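Local coordinates for Exo-1,5-alpha-L-arabinofuranobiosidase (Gibberella zeae, PDB 2YDT), which is an exo-acting glycoside hydrolase that probably cuts alpha-1,5-linked L-arabinan and releases arabinobiose from the ends of its chains, at residues N47-P50 and V55-P58; Y91-A96 and K102-C107; V184-T189 and K193-V198; R248-P253 and L257-H262. One frame throughout, in Å; residues are numbered along the deposited sequence.

Interaction 1: residues N47-P50 and V55-P58; sequences NYSP and VWFP
Asn47 is packed against Pro58 and Trp56, and this is the tight end of the contact. Its CB lies 3.6 Å from Pro58 CD, and its CG is equally close to CG of the same proline ring. With CG anti to the backbone N (chi1 -168°), the amide is swung across the gap to the indole. ND2 sits 3.4 Å above the plane of the Trp56 ring, displaced toward the rim, with the amide and ring planes 47° apart. The amide is held from outside as well: OD1 accepts from Trp45 NE1, and ND2 is hydrogen-bonded to Tyr23 OH.

Farther along, the two backbones are too far apart for direct bonding, and water fills the gap. One molecule, above the centre of the Trp56 ring, is gripped four times. It donates to Asn47 O (2.7 Å from the water oxygen) and to Ser49 OG (2.8 Å from it), and accepts from Asn47 ND2 and Trp56 N. A second water joins Asn47 N to Trp56 O. Val55 CG1 borders this wet part, 3.6 Å from Ser49 OG.

The contact closes the base of the loop linking strands 41-47 and 57-62, the middle pair of a propeller blade. Tyr48 turns away from 55-58, and its side chain touches the bound arabinofuranose; Phe57 packs on Val75 of strand 70-75 and Leu84 of strand 84-85, and Lys74 makes a cation-pi contact with Trp56.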
loop_
_atom_site.group_PDB
_atom_site.type_symbol
_atom_site.label_atom_id
_atom_site.label_comp_id
_atom_site.label_asym_id
_atom_site.label_seq_id
_atom_site.Cartn_x
_atom_site.Cartn_y
_atom_site.Cartn_z
ATOM N N ASN A 47 9.348 -11.159 0.802
ATOM C CA ASN A 47 10.621 -11.749 1.203
ATOM C C ASN A 47 10.926 -12.916 0.265
ATOM O O ASN A 47 10.262 -13.959 0.292
ATOM C CB ASN A 47 10.461 -12.202 2.654
ATOM C CG ASN A 47 11.775 -12.572 3.332
ATOM O OD1 ASN A 47 12.586 -11.687 3.602
ATOM N ND2 ASN A 47 11.950 -13.870 3.672
ATOM N N TYR A 48 11.855 -12.685 -0.655
ATOM C CA TYR A 48 12.093 -13.580 -1.805
ATOM C C TYR A 48 13.139 -14.642 -1.431
ATOM O O TYR A 48 14.191 -14.776 -2.063
ATOM C CB TYR A 48 12.498 -12.813 -3.063
ATOM C CG TYR A 48 11.429 -11.941 -3.680
ATOM C CD1 TYR A 48 10.810 -12.306 -4.856
ATOM C CD2 TYR A 48 11.024 -10.745 -3.077
ATOM C CE1 TYR A 48 9.809 -11.526 -5.449
ATOM C CE2 TYR A 48 10.025 -9.965 -3.654
ATOM C CZ TYR A 48 9.421 -10.348 -4.843
ATOM O OH TYR A 48 8.425 -9.590 -5.424
ATOM N N SER A 49 12.754 -15.467 -0.481
ATOM C CA SER A 49 13.646 -16.522 0.010
ATOM C C SER A 49 13.679 -17.701 -0.966
ATOM O O SER A 49 12.773 -17.910 -1.738
ATOM C CB SER A 49 13.210 -16.966 1.407
ATOM O OG SER A 49 11.866 -17.405 1.386
ATOM N N PRO A 50 14.769 -18.495 -0.932
ATOM C CA PRO A 50 14.816 -19.719 -1.741
ATOM C C PRO A 50 13.852 -20.749 -1.164
ATOM O O PRO A 50 13.858 -20.980 0.041
ATOM C CB PRO A 50 16.290 -20.191 -1.582
ATOM C CG PRO A 50 16.968 -19.130 -0.779
ATOM C CD PRO A 50 15.944 -18.339 -0.065
ATOM N N VAL A 55 7.553 -19.217 0.604
ATOM C CA VAL A 55 7.738 -17.845 1.082
ATOM C C VAL A 55 6.671 -17.421 2.108
ATOM O O VAL A 55 5.541 -17.920 2.133
ATOM C CB VAL A 55 7.799 -16.819 -0.067
ATOM C CG1 VAL A 55 9.083 -17.048 -0.916
ATOM C CG2 VAL A 55 6.522 -16.896 -0.944
ATOM N N TRP A 56 7.068 -16.494 2.963
ATOM C CA TRP A 56 6.230 -15.981 4.054
ATOM C C TRP A 56 6.423 -14.470 4.137
ATOM O O TRP A 56 7.383 -13.925 3.575
ATOM C CB TRP A 56 6.619 -16.615 5.384
ATOM C CG TRP A 56 8.029 -16.286 5.788
ATOM C CD1 TRP A 56 8.444 -15.213 6.547
ATOM C CD2 TRP A 56 9.224 -16.993 5.419
ATOM N NE1 TRP A 56 9.808 -15.190 6.634
ATOM C CE2 TRP A 56 10.320 -16.265 5.947
ATOM C CE3 TRP A 56 9.472 -18.137 4.671
ATOM C CZ2 TRP A 56 11.639 -16.707 5.823
ATOM C CZ3 TRP A 56 10.791 -18.551 4.497
ATOM C CH2 TRP A 56 11.856 -17.836 5.080
ATOM N N PHE A 57 5.546 -13.811 4.886
ATOM C CA PHE A 57 5.722 -12.383 5.161
ATOM C C PHE A 57 6.370 -12.263 6.543
ATOM O O PHE A 57 5.712 -12.561 7.568
ATOM C CB PHE A 57 4.392 -11.633 5.172
ATOM C CG PHE A 57 3.663 -11.637 3.849
ATOM C CD1 PHE A 57 4.326 -11.428 2.647
ATOM C CD2 PHE A 57 2.284 -11.702 3.838
ATOM C CE1 PHE A 57 3.618 -11.381 1.428
ATOM C CE2 PHE A 57 1.552 -11.624 2.618
ATOM C CZ PHE A 57 2.256 -11.483 1.413
ATOM N N PRO A 58 7.613 -11.736 6.612
ATOM C CA PRO A 58 8.191 -11.473 7.949
ATOM C C PRO A 58 7.446 -10.349 8.707
ATOM O O PRO A 58 6.931 -9.393 8.099
ATOM C CB PRO A 58 9.622 -11.026 7.637
ATOM C CG PRO A 58 9.858 -11.356 6.190
ATOM C CD PRO A 58 8.521 -11.320 5.532
HETATM O O HOH W 1 7.032 -13.114 0.889
HETATM O O HOH W 2 9.933 -15.700 2.384
#

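Interaction 2: residues Y91-A96 and K102-C107; sequences YELPRA and KGTVLC. With SO4 (sulfate ion), chain H.
Tyr91 and Leu106 are joined by a pair of backbone bonds. Leu106 N reaches Tyr91 O at 2.7 Å, while the return bond from Tyr91 N to Leu106 O is longer, 3.0 Å, and more bent. Beyond this pair, where the strands give way to loop, two more backbone bonds follow: Leu93 N donates to Thr104 O at 2.9 Å, and Gly103 N donates to Leu93 O at the same length. Gly103 has a positive phi of 93°, which lets the chain swing round just before strand 105-111. On the side of Tyr91 and Leu106, the branch atom Leu93 CD2 meets Leu106 CD1 at 3.7 Å, and Leu93 CD1 lies beside Thr104 CB.

This is a beta hairpin, formed by the first two strands of one four-stranded blade of a six-bladed propeller of the sialidase type. Glu92 projects from the other side of the hairpin, where a water bridges its OE2 to Gly103 O. Ser37 N holds the same carboxylate oxygen, and a bound manganese ion lies about 4 Å from the side chain.

In the next shell, Leu159 and Leu166 of the following blade cover Tyr91 and Leu106. The Tyr91 hydroxyl bonds to Thr161 OG1 and also meets a sulfate, probably from the crystallisation liquor, whose O1 lies at the ring edge near its plane; the modelled OH to O1 separation of 2.4 Å is doubtfully short. Thr161 N holds that sulfate too, and Thr104 OG1 is tied back to Pro101 O.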
loop_
_atom_site.group_PDB
_atom_site.type_symbol
_atom_site.label_atom_id
_atom_site.label_comp_id
_atom_site.label_asym_id
_atom_site.label_seq_id
_atom_site.Cartn_x
_atom_site.Cartn_y
_atom_site.Cartn_z
ATOM N N TYR A 91 -2.870 -3.843 8.889
ATOM C CA TYR A 91 -4.000 -2.974 9.240
ATOM C C TYR A 91 -4.475 -3.359 10.644
ATOM O O TYR A 91 -4.564 -4.540 10.977
ATOM C CB TYR A 91 -5.147 -3.198 8.254
ATOM C CG TYR A 91 -6.370 -2.368 8.533
ATOM C CD1 TYR A 91 -6.353 -1.014 8.271
ATOM C CD2 TYR A 91 -7.514 -2.932 9.082
ATOM C CE1 TYR A 91 -7.423 -0.203 8.560
ATOM C CE2 TYR A 91 -8.625 -2.134 9.339
ATOM C CZ TYR A 91 -8.574 -0.783 9.092
ATOM O OH TYR A 91 -9.656 0.050 9.380
ATOM N N GLU A 92 -4.802 -2.385 11.462
ATOM C CA GLU A 92 -5.363 -2.672 12.787
ATOM C C GLU A 92 -6.853 -2.366 12.795
ATOM O O GLU A 92 -7.268 -1.242 12.451
ATOM C CB GLU A 92 -4.649 -1.815 13.844
ATOM C CG GLU A 92 -5.115 -2.066 15.289
ATOM C CD GLU A 92 -4.570 -1.030 16.278
ATOM O OE1 GLU A 92 -4.839 0.193 16.101
ATOM O OE2 GLU A 92 -3.899 -1.437 17.237
ATOM N N LEU A 93 -7.662 -3.330 13.241
ATOM C CA LEU A 93 -9.099 -3.070 13.376
ATOM C C LEU A 93 -9.416 -1.942 14.360
ATOM O O LEU A 93 -8.992 -1.999 15.540
ATOM C CB LEU A 93 -9.812 -4.338 13.843
ATOM C CG LEU A 93 -9.841 -5.521 12.872
ATOM C CD1 LEU A 93 -10.875 -6.604 13.357
ATOM C CD2 LEU A 93 -10.140 -5.121 11.394
ATOM N N PRO A 94 -10.171 -0.937 13.902
ATOM C CA PRO A 94 -10.553 0.179 14.791
ATOM C C PRO A 94 -11.869 -0.102 15.526
ATOM O O PRO A 94 -12.269 0.688 16.351
ATOM C CB PRO A 94 -10.687 1.348 13.818
ATOM C CG PRO A 94 -11.156 0.719 12.569
ATOM C CD PRO A 94 -10.571 -0.664 12.509
ATOM N N ARG A 95 -12.523 -1.212 15.190
ATOM C CA ARG A 95 -13.749 -1.669 15.817
ATOM C C ARG A 95 -13.815 -3.166 15.522
ATOM O O ARG A 95 -13.023 -3.679 14.729
ATOM C CB ARG A 95 -14.929 -0.959 15.145
ATOM C CG ARG A 95 -15.009 -1.365 13.695
ATOM C CD ARG A 95 -15.971 -0.627 12.850
ATOM N NE ARG A 95 -17.301 -0.687 13.389
ATOM C CZ ARG A 95 -18.138 -1.718 13.296
ATOM N NH1 ARG A 95 -17.817 -2.833 12.653
ATOM N NH2 ARG A 95 -19.350 -1.599 13.840
ATOM N N ALA A 96 -14.776 -3.867 16.106
ATOM C CA ALA A 96 -14.916 -5.307 15.889
ATOM C C ALA A 96 -15.593 -5.606 14.569
ATOM O O ALA A 96 -16.483 -4.871 14.095
ATOM C CB ALA A 96 -15.746 -5.965 17.052
ATOM N N LYS A 102 -11.767 -5.134 18.140
ATOM C CA LYS A 102 -10.910 -3.957 18.058
ATOM C C LYS A 102 -9.503 -4.322 18.517
ATOM O O LYS A 102 -9.331 -5.004 19.533
ATOM C CB LYS A 102 -11.472 -2.831 18.946
ATOM C CG LYS A 102 -10.709 -1.547 18.855
ATOM C CD LYS A 102 -11.352 -0.446 19.710
ATOM C CE LYS A 102 -10.659 0.852 19.452
ATOM N NZ LYS A 102 -11.106 1.922 20.387
ATOM N N GLY A 103 -8.499 -3.897 17.733
ATOM C CA GLY A 103 -7.118 -4.152 18.023
ATOM C C GLY A 103 -6.537 -5.399 17.388
ATOM O O GLY A 103 -5.350 -5.625 17.486
ATOM N N THR A 104 -7.380 -6.242 16.777
ATOM C CA THR A 104 -6.889 -7.376 15.984
ATOM C C THR A 104 -6.038 -6.758 14.882
ATOM O O THR A 104 -6.422 -5.751 14.279
ATOM C CB THR A 104 -8.053 -8.161 15.362
ATOM O OG1 THR A 104 -8.899 -8.698 16.410
ATOM C CG2 THR A 104 -7.551 -9.292 14.470
ATOM N N VAL A 105 -4.906 -7.369 14.608
ATOM C CA VAL A 105 -4.056 -6.996 13.479
ATOM C C VAL A 105 -4.345 -7.889 12.295
ATOM O O VAL A 105 -4.361 -9.106 12.427
ATOM C CB VAL A 105 -2.573 -7.078 13.829
ATOM C CG1 VAL A 105 -1.699 -6.639 12.580
ATOM C CG2 VAL A 105 -2.268 -6.189 15.030
ATOM N N LEU A 106 -4.653 -7.282 11.140
ATOM C CA LEU A 106 -4.811 -8.014 9.922
ATOM C C LEU A 106 -3.538 -7.873 9.058
ATOM O O LEU A 106 -2.875 -6.839 9.022
ATOM C CB LEU A 106 -5.999 -7.510 9.122
ATOM C CG LEU A 106 -7.369 -7.542 9.785
ATOM C CD1 LEU A 106 -8.483 -7.156 8.774
ATOM C CD2 LEU A 106 -7.637 -8.893 10.430
ATOM N N CYS A 107 -3.224 -8.960 8.377
ATOM C CA CYS A 107 -2.229 -8.961 7.289
ATOM C C CYS A 107 -2.929 -9.541 6.083
ATOM O O CYS A 107 -3.317 -10.724 6.088
ATOM C CB CYS A 107 -1.010 -9.803 7.659
ATOM S SG CYS A 107 0.322 -9.638 6.368
HETATM S S SO4 H . -9.028 3.197 9.332
HETATM O O1 SO4 H . -9.884 2.329 8.573
HETATM O O2 SO4 H . -7.772 3.448 8.564
HETATM O O3 SO4 H . -9.729 4.438 9.629
HETATM O O4 SO4 H . -8.683 2.613 10.617
HETATM O O HOH W 3 -3.467 -3.791 18.464
#

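Interaction 3: residues V184-T189 and K193-V198; sequences VHQTTT and KWSKVV
Ser195 is the polar hub that holds the segment 193-198 against strand 182-188. Its N donates to Thr187 O at 2.8 Å, and its OG accepts from Thr187 N at 2.9 Å, nearly straight at 167°, so a side chain here does the work of a backbone carbonyl. The contact joins the third strand of a beta-propeller blade to the chain leading into the fourth and outermost, 198-201. Regular antiparallel pairing is reached at His185 and Val198, a hydrogen-bonded pair whose N and O atoms bond both ways.

Gln186 fills the gap between these two links. Its extended chain carries NE2 to Ser195 O, 2.8 Å away and nearly in line with that carbonyl, while OE1 is held by Tyr170 OH. At the far end Thr188 OG1, placed anti to its own N (chi1 -172°), donates to Lys193 O at 2.8 Å.

The same torsion leaves the Thr188 methyl on the indole: CG2 lies over the face of Trp194, 3.7 Å from the centroid of the six-membered ring, as a CH-pi contact. Trp194 NE1 is tied to Ser137 OG, and the indole also touches Val139 of strand 134-142 in the preceding blade. A second CH-pi contact lies at the regular end, where Val198 CB covers one face of His185; Asp200 holds ND1 of that imidazole. Val184 CB and Val197 CG1 meet at 3.5 Å. The Ser195 hydroxyl hydrogen goes to Lys196 O, 2.9 Å from OG, which approaches from above the plane of that carbonyl.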
loop_
_atom_site.group_PDB
_atom_site.type_symbol
_atom_site.label_atom_id
_atom_site.label_comp_id
_atom_site.label_asym_id
_atom_site.label_seq_id
_atom_site.Cartn_x
_atom_site.Cartn_y
_atom_site.Cartn_z
ATOM N N VAL A 184 -10.995 -2.279 -8.072
ATOM C CA VAL A 184 -12.235 -2.805 -7.503
ATOM C C VAL A 184 -12.131 -2.954 -6.015
ATOM O O VAL A 184 -11.043 -2.852 -5.447
ATOM C CB VAL A 184 -12.599 -4.193 -8.078
ATOM C CG1 VAL A 184 -12.629 -4.226 -9.606
ATOM C CG2 VAL A 184 -11.631 -5.284 -7.594
ATOM N N HIS A 185 -13.269 -3.211 -5.355
ATOM C CA HIS A 185 -13.267 -3.542 -3.926
ATOM C C HIS A 185 -14.311 -4.587 -3.604
ATOM O O HIS A 185 -15.248 -4.832 -4.381
ATOM C CB HIS A 185 -13.439 -2.321 -3.027
ATOM C CG HIS A 185 -14.835 -1.781 -2.950
ATOM N ND1 HIS A 185 -15.253 -0.671 -3.660
ATOM C CD2 HIS A 185 -15.895 -2.164 -2.193
ATOM C CE1 HIS A 185 -16.524 -0.421 -3.368
ATOM N NE2 HIS A 185 -16.946 -1.328 -2.495
ATOM N N GLN A 186 -14.130 -5.208 -2.436
ATOM C CA GLN A 186 -15.170 -5.999 -1.813
ATOM C C GLN A 186 -15.275 -5.562 -0.364
ATOM O O GLN A 186 -14.312 -5.045 0.215
ATOM C CB GLN A 186 -14.872 -7.499 -1.912
ATOM C CG GLN A 186 -14.958 -8.044 -3.347
ATOM C CD GLN A 186 -14.539 -9.484 -3.460
ATOM O OE1 GLN A 186 -13.448 -9.804 -3.927
ATOM N NE2 GLN A 186 -15.416 -10.385 -3.003
ATOM N N THR A 187 -16.450 -5.783 0.239
ATOM C CA THR A 187 -16.639 -5.437 1.635
ATOM C C THR A 187 -16.996 -6.666 2.492
ATOM O O THR A 187 -17.420 -7.702 1.978
ATOM C CB THR A 187 -17.765 -4.368 1.816
ATOM O OG1 THR A 187 -19.067 -4.934 1.509
ATOM C CG2 THR A 187 -17.521 -3.127 0.970
ATOM N N THR A 188 -16.812 -6.516 3.797
ATOM C CA THR A 188 -17.192 -7.567 4.734
ATOM C C THR A 188 -17.687 -6.958 6.051
ATOM O O THR A 188 -17.264 -5.861 6.440
ATOM C CB THR A 188 -16.041 -8.529 5.003
ATOM O OG1 THR A 188 -16.513 -9.645 5.768
ATOM C CG2 THR A 188 -14.894 -7.854 5.746
ATOM N N THR A 189 -18.561 -7.700 6.755
ATOM C CA THR A 189 -18.961 -7.319 8.078
ATOM C C THR A 189 -18.507 -8.320 9.143
ATOM O O THR A 189 -18.518 -7.992 10.329
ATOM C CB THR A 189 -20.477 -7.158 8.151
ATOM O OG1 THR A 189 -21.112 -8.365 7.692
ATOM C CG2 THR A 189 -20.920 -5.973 7.277
ATOM N N LYS A 193 -17.302 -13.536 5.063
ATOM C CA LYS A 193 -18.167 -13.448 3.878
ATOM C C LYS A 193 -17.836 -12.110 3.205
ATOM O O LYS A 193 -17.894 -11.065 3.847
ATOM C CB LYS A 193 -19.624 -13.458 4.380
ATOM C CG LYS A 193 -20.766 -13.208 3.390
ATOM C CD LYS A 193 -22.145 -13.180 4.150
ATOM C CE LYS A 193 -23.320 -13.167 3.157
ATOM N NZ LYS A 193 -24.651 -13.019 3.847
ATOM N N TRP A 194 -17.514 -12.150 1.918
ATOM C CA TRP A 194 -17.181 -10.912 1.161
ATOM C C TRP A 194 -18.289 -10.595 0.145
ATOM O O TRP A 194 -18.887 -11.504 -0.458
ATOM C CB TRP A 194 -15.834 -11.065 0.465
ATOM C CG TRP A 194 -14.744 -11.159 1.444
ATOM C CD1 TRP A 194 -14.251 -12.319 2.013
ATOM C CD2 TRP A 194 -14.007 -10.091 2.024
ATOM N NE1 TRP A 194 -13.311 -12.015 2.925
ATOM C CE2 TRP A 194 -13.108 -10.664 2.952
ATOM C CE3 TRP A 194 -14.007 -8.695 1.852
ATOM C CZ2 TRP A 194 -12.228 -9.896 3.714
ATOM C CZ3 TRP A 194 -13.125 -7.921 2.607
ATOM C CH2 TRP A 194 -12.247 -8.527 3.534
ATOM N N SER A 195 -18.578 -9.322 -0.019
ATOM C CA SER A 195 -19.562 -8.834 -1.009
ATOM C C SER A 195 -19.179 -9.137 -2.464
ATOM O O SER A 195 -18.029 -9.462 -2.806
ATOM C CB SER A 195 -19.729 -7.310 -0.880
ATOM O OG SER A 195 -18.641 -6.600 -1.491
ATOM N N LYS A 196 -20.178 -8.982 -3.337
ATOM C CA LYS A 196 -19.938 -8.881 -4.766
ATOM C C LYS A 196 -18.849 -7.822 -5.030
ATOM O O LYS A 196 -18.751 -6.801 -4.338
ATOM C CB LYS A 196 -21.274 -8.445 -5.370
ATOM C CG LYS A 196 -21.397 -8.279 -6.836
ATOM C CD LYS A 196 -22.914 -8.026 -7.091
ATOM C CE LYS A 196 -23.207 -7.018 -8.181
ATOM N NZ LYS A 196 -24.640 -6.532 -8.057
ATOM N N VAL A 197 -18.027 -8.065 -6.038
ATOM C CA VAL A 197 -17.044 -7.058 -6.499
ATOM C C VAL A 197 -17.729 -5.779 -6.964
ATOM O O VAL A 197 -18.715 -5.828 -7.739
ATOM C CB VAL A 197 -16.174 -7.634 -7.588
ATOM C CG1 VAL A 197 -15.200 -6.582 -8.171
ATOM C CG2 VAL A 197 -15.373 -8.837 -7.070
ATOM N N VAL A 198 -17.217 -4.637 -6.494
ATOM C CA VAL A 198 -17.686 -3.304 -6.904
ATOM C C VAL A 198 -16.532 -2.581 -7.601
ATOM O O VAL A 198 -15.433 -2.486 -7.041
ATOM C CB VAL A 198 -18.144 -2.483 -5.716
ATOM C CG1 VAL A 198 -18.596 -1.028 -6.099
ATOM C CG2 VAL A 198 -19.274 -3.222 -4.909
HETATM O O HOH W 4 -19.806 -10.231 5.939
#

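Interaction 4: residues R248-P253 and L257-H262; sequences RLSKDP and LNKAHH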
loop_
_atom_site.group_PDB
_atom_site.type_symbol
_atom_site.label_atom_id
_atom_site.label_comp_id
_atom_site.label_asym_id
_atom_site.label_seq_id
_atom_site.Cartn_x
_atom_site.Cartn_y
_atom_site.Cartn_z
ATOM N N ARG A 248 -9.062 10.603 -6.727
ATOM C CA ARG A 248 -10.472 10.932 -6.709
ATOM C C ARG A 248 -10.898 11.265 -5.286
ATOM O O ARG A 248 -10.312 10.768 -4.310
ATOM C CB ARG A 248 -11.299 9.764 -7.256
ATOM C CG ARG A 248 -10.999 9.441 -8.715
ATOM C CD ARG A 248 -11.745 8.284 -9.238
ATOM N NE ARG A 248 -11.347 7.966 -10.614
ATOM C CZ ARG A 248 -12.138 7.402 -11.522
ATOM N NH1 ARG A 248 -13.367 7.053 -11.206
ATOM N NH2 ARG A 248 -11.707 7.159 -12.751
ATOM N N LEU A 249 -11.952 12.069 -5.152
ATOM C CA LEU A 249 -12.492 12.455 -3.846
ATOM C C LEU A 249 -13.961 12.044 -3.713
ATOM O O LEU A 249 -14.744 12.191 -4.674
ATOM C CB LEU A 249 -12.390 13.975 -3.661
ATOM C CG LEU A 249 -10.991 14.544 -3.777
ATOM C CD1 LEU A 249 -10.979 16.045 -4.031
ATOM C CD2 LEU A 249 -10.194 14.192 -2.527
ATOM N N SER A 250 -14.334 11.521 -2.553
ATOM C CA SER A 250 -15.704 11.052 -2.337
ATOM C C SER A 250 -16.078 11.036 -0.862
ATOM O O SER A 250 -15.299 10.633 -0.023
ATOM C CB SER A 250 -15.913 9.651 -2.936
ATOM O OG SER A 250 -17.294 9.272 -2.897
ATOM N N LYS A 251 -17.313 11.432 -0.566
ATOM C CA LYS A 251 -17.868 11.268 0.743
ATOM C C LYS A 251 -18.075 9.807 1.126
ATOM O O LYS A 251 -17.833 9.414 2.281
ATOM C CB LYS A 251 -19.198 12.017 0.815
ATOM C CG LYS A 251 -19.269 12.895 1.971
ATOM C CD LYS A 251 -18.442 14.162 1.714
ATOM C CE LYS A 251 -19.116 15.465 2.225
ATOM N NZ LYS A 251 -18.163 16.655 2.552
ATOM N N ASP A 252 -18.477 9.008 0.144
ATOM C CA ASP A 252 -18.683 7.599 0.321
ATOM C C ASP A 252 -17.533 6.869 -0.396
ATOM O O ASP A 252 -17.458 6.907 -1.623
ATOM C CB ASP A 252 -20.023 7.171 -0.275
ATOM C CG ASP A 252 -20.356 5.709 0.017
ATOM O OD1 ASP A 252 -19.453 4.868 0.281
ATOM O OD2 ASP A 252 -21.566 5.349 -0.035
ATOM N N PRO A 253 -16.628 6.214 0.376
ATOM C CA PRO A 253 -15.441 5.601 -0.229
ATOM C C PRO A 253 -15.745 4.274 -0.956
ATOM O O PRO A 253 -14.846 3.590 -1.490
ATOM C CB PRO A 253 -14.511 5.448 0.977
ATOM C CG PRO A 253 -15.437 5.155 2.069
ATOM C CD PRO A 253 -16.619 6.049 1.845
ATOM N N LEU A 257 -16.082 5.387 -8.280
ATOM C CA LEU A 257 -16.146 5.124 -9.717
ATOM C C LEU A 257 -16.717 6.316 -10.482
ATOM O O LEU A 257 -16.254 6.613 -11.600
ATOM C CB LEU A 257 -16.967 3.890 -10.005
ATOM C CG LEU A 257 -17.185 3.585 -11.484
ATOM C CD1 LEU A 257 -15.858 3.221 -12.152
ATOM C CD2 LEU A 257 -18.191 2.458 -11.625
ATOM N N ASN A 258 -17.700 7.000 -9.888
ATOM C CA ASN A 258 -18.398 8.119 -10.568
ATOM C C ASN A 258 -17.824 9.494 -10.334
ATOM O O ASN A 258 -18.408 10.505 -10.760
ATOM C CB ASN A 258 -19.879 8.164 -10.178
ATOM C CG ASN A 258 -20.113 8.894 -8.858
ATOM O OD1 ASN A 258 -20.901 9.866 -8.756
ATOM N ND2 ASN A 258 -19.403 8.486 -7.877
ATOM N N LYS A 259 -16.687 9.571 -9.665
ATOM C CA LYS A 259 -16.097 10.838 -9.297
ATOM C C LYS A 259 -15.062 11.240 -10.321
ATOM O O LYS A 259 -14.370 10.392 -10.887
ATOM C CB LYS A 259 -15.465 10.756 -7.917
ATOM C CG LYS A 259 -16.436 10.292 -6.803
ATOM C CD LYS A 259 -17.642 11.231 -6.727
ATOM C CE LYS A 259 -18.416 11.029 -5.449
ATOM N NZ LYS A 259 -19.005 9.675 -5.304
ATOM N N ALA A 260 -14.918 12.535 -10.508
ATOM C CA ALA A 260 -13.917 13.069 -11.434
ATOM C C ALA A 260 -12.519 12.668 -10.977
ATOM O O ALA A 260 -12.247 12.526 -9.774
ATOM C CB ALA A 260 -14.018 14.591 -11.487
ATOM N N HIS A 261 -11.624 12.473 -11.934
ATOM C CA HIS A 261 -10.245 12.175 -11.596
ATOM C C HIS A 261 -9.364 13.425 -11.685
ATOM O O HIS A 261 -9.728 14.428 -12.330
ATOM C CB HIS A 261 -9.680 10.998 -12.426
ATOM C CG HIS A 261 -9.528 11.239 -13.905
ATOM N ND1 HIS A 261 -9.369 10.193 -14.792
ATOM C CD2 HIS A 261 -9.540 12.374 -14.661
ATOM C CE1 HIS A 261 -9.266 10.676 -16.020
ATOM N NE2 HIS A 261 -9.399 11.989 -15.971
ATOM N N HIS A 262 -8.228 13.357 -11.009
ATOM C CA HIS A 262 -7.279 14.468 -10.927
ATOM C C HIS A 262 -5.857 13.955 -10.959
ATOM O O HIS A 262 -5.507 13.135 -10.138
ATOM C CB HIS A 262 -7.464 15.260 -9.661
ATOM C CG HIS A 262 -8.852 15.767 -9.460
ATOM N ND1 HIS A 262 -9.314 16.912 -10.085
ATOM C CD2 HIS A 262 -9.890 15.283 -8.731
ATOM C CE1 HIS A 262 -10.569 17.116 -9.733
ATOM N NE2 HIS A 262 -10.948 16.143 -8.925
HETATM O O HOH W 5 -12.838 13.628 -7.436
#
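Arg248 and Lys259 reach across to each other's segments with differently shaped chains. Arg248 turns CG to lie beside its backbone N (chi1 -63°) and then runs straight to NE, which carries the guanidinium along the backbone of 257-261. Lys259 instead bends twice, at chi2 (-58°) and chi4 (-63°), and so folds its ammonium back onto Ser250. The contact lies in a beta-propeller blade, between its third strand, 245-250, and the loop that leads to the short outer strand 262-263.

Lys259 NZ donates to Ser250 OG at 3.0 Å and also to Lys255 O. On the way its CG passes 3.3 Å from Leu249 O. Ser250 OG in turn gives its hydrogen to Asp252 O, 2.7 Å away and above the plane of that carbonyl, so the hydroxyl links lysine to turn.

Around the guanidinium, backbone carbonyl oxygens gather, which would be expected to ease its positive charge. Arg248 NH1 bonds to Phe256 O. A weaker, poorly angled bond runs from Arg248 NH1 to Leu257 O at 2.9 Å. Over one face of the group sits Lys259 O, 3.8 Å from Arg248 CZ. NE is held by Tyr227 OH and NH2 by Tyr203 OH; that second phenol also bonds His261 ND1, which fixes the imidazole beside the arginine.

Between the backbones a single water stands in for a direct strand bond, accepting from Leu249 N at 2.9 Å and donating to Ala260 O at 2.7 Å.

The four contacts follow one another along the chain, one in each of four successive blades of the six-bladed propeller. Interaction 2 joins the first and second strands of its blade, interaction 1 the second and third, and interactions 3 and 4 the third strand and the approach to the fourth. Interactions 1 and 2 touch directly, through Phe57 CD2 and Cys107 SG at 3.8 Å. Centres of 2 and 3, and of 3 and 4, lie 18 Å apart, whereas 1 and 4 are 36 Å apart, on opposite sides of the chain's centre. Each closes strand connections within its own blade; interaction 1 also contributes Tyr48 to the arabinofuranose pocket.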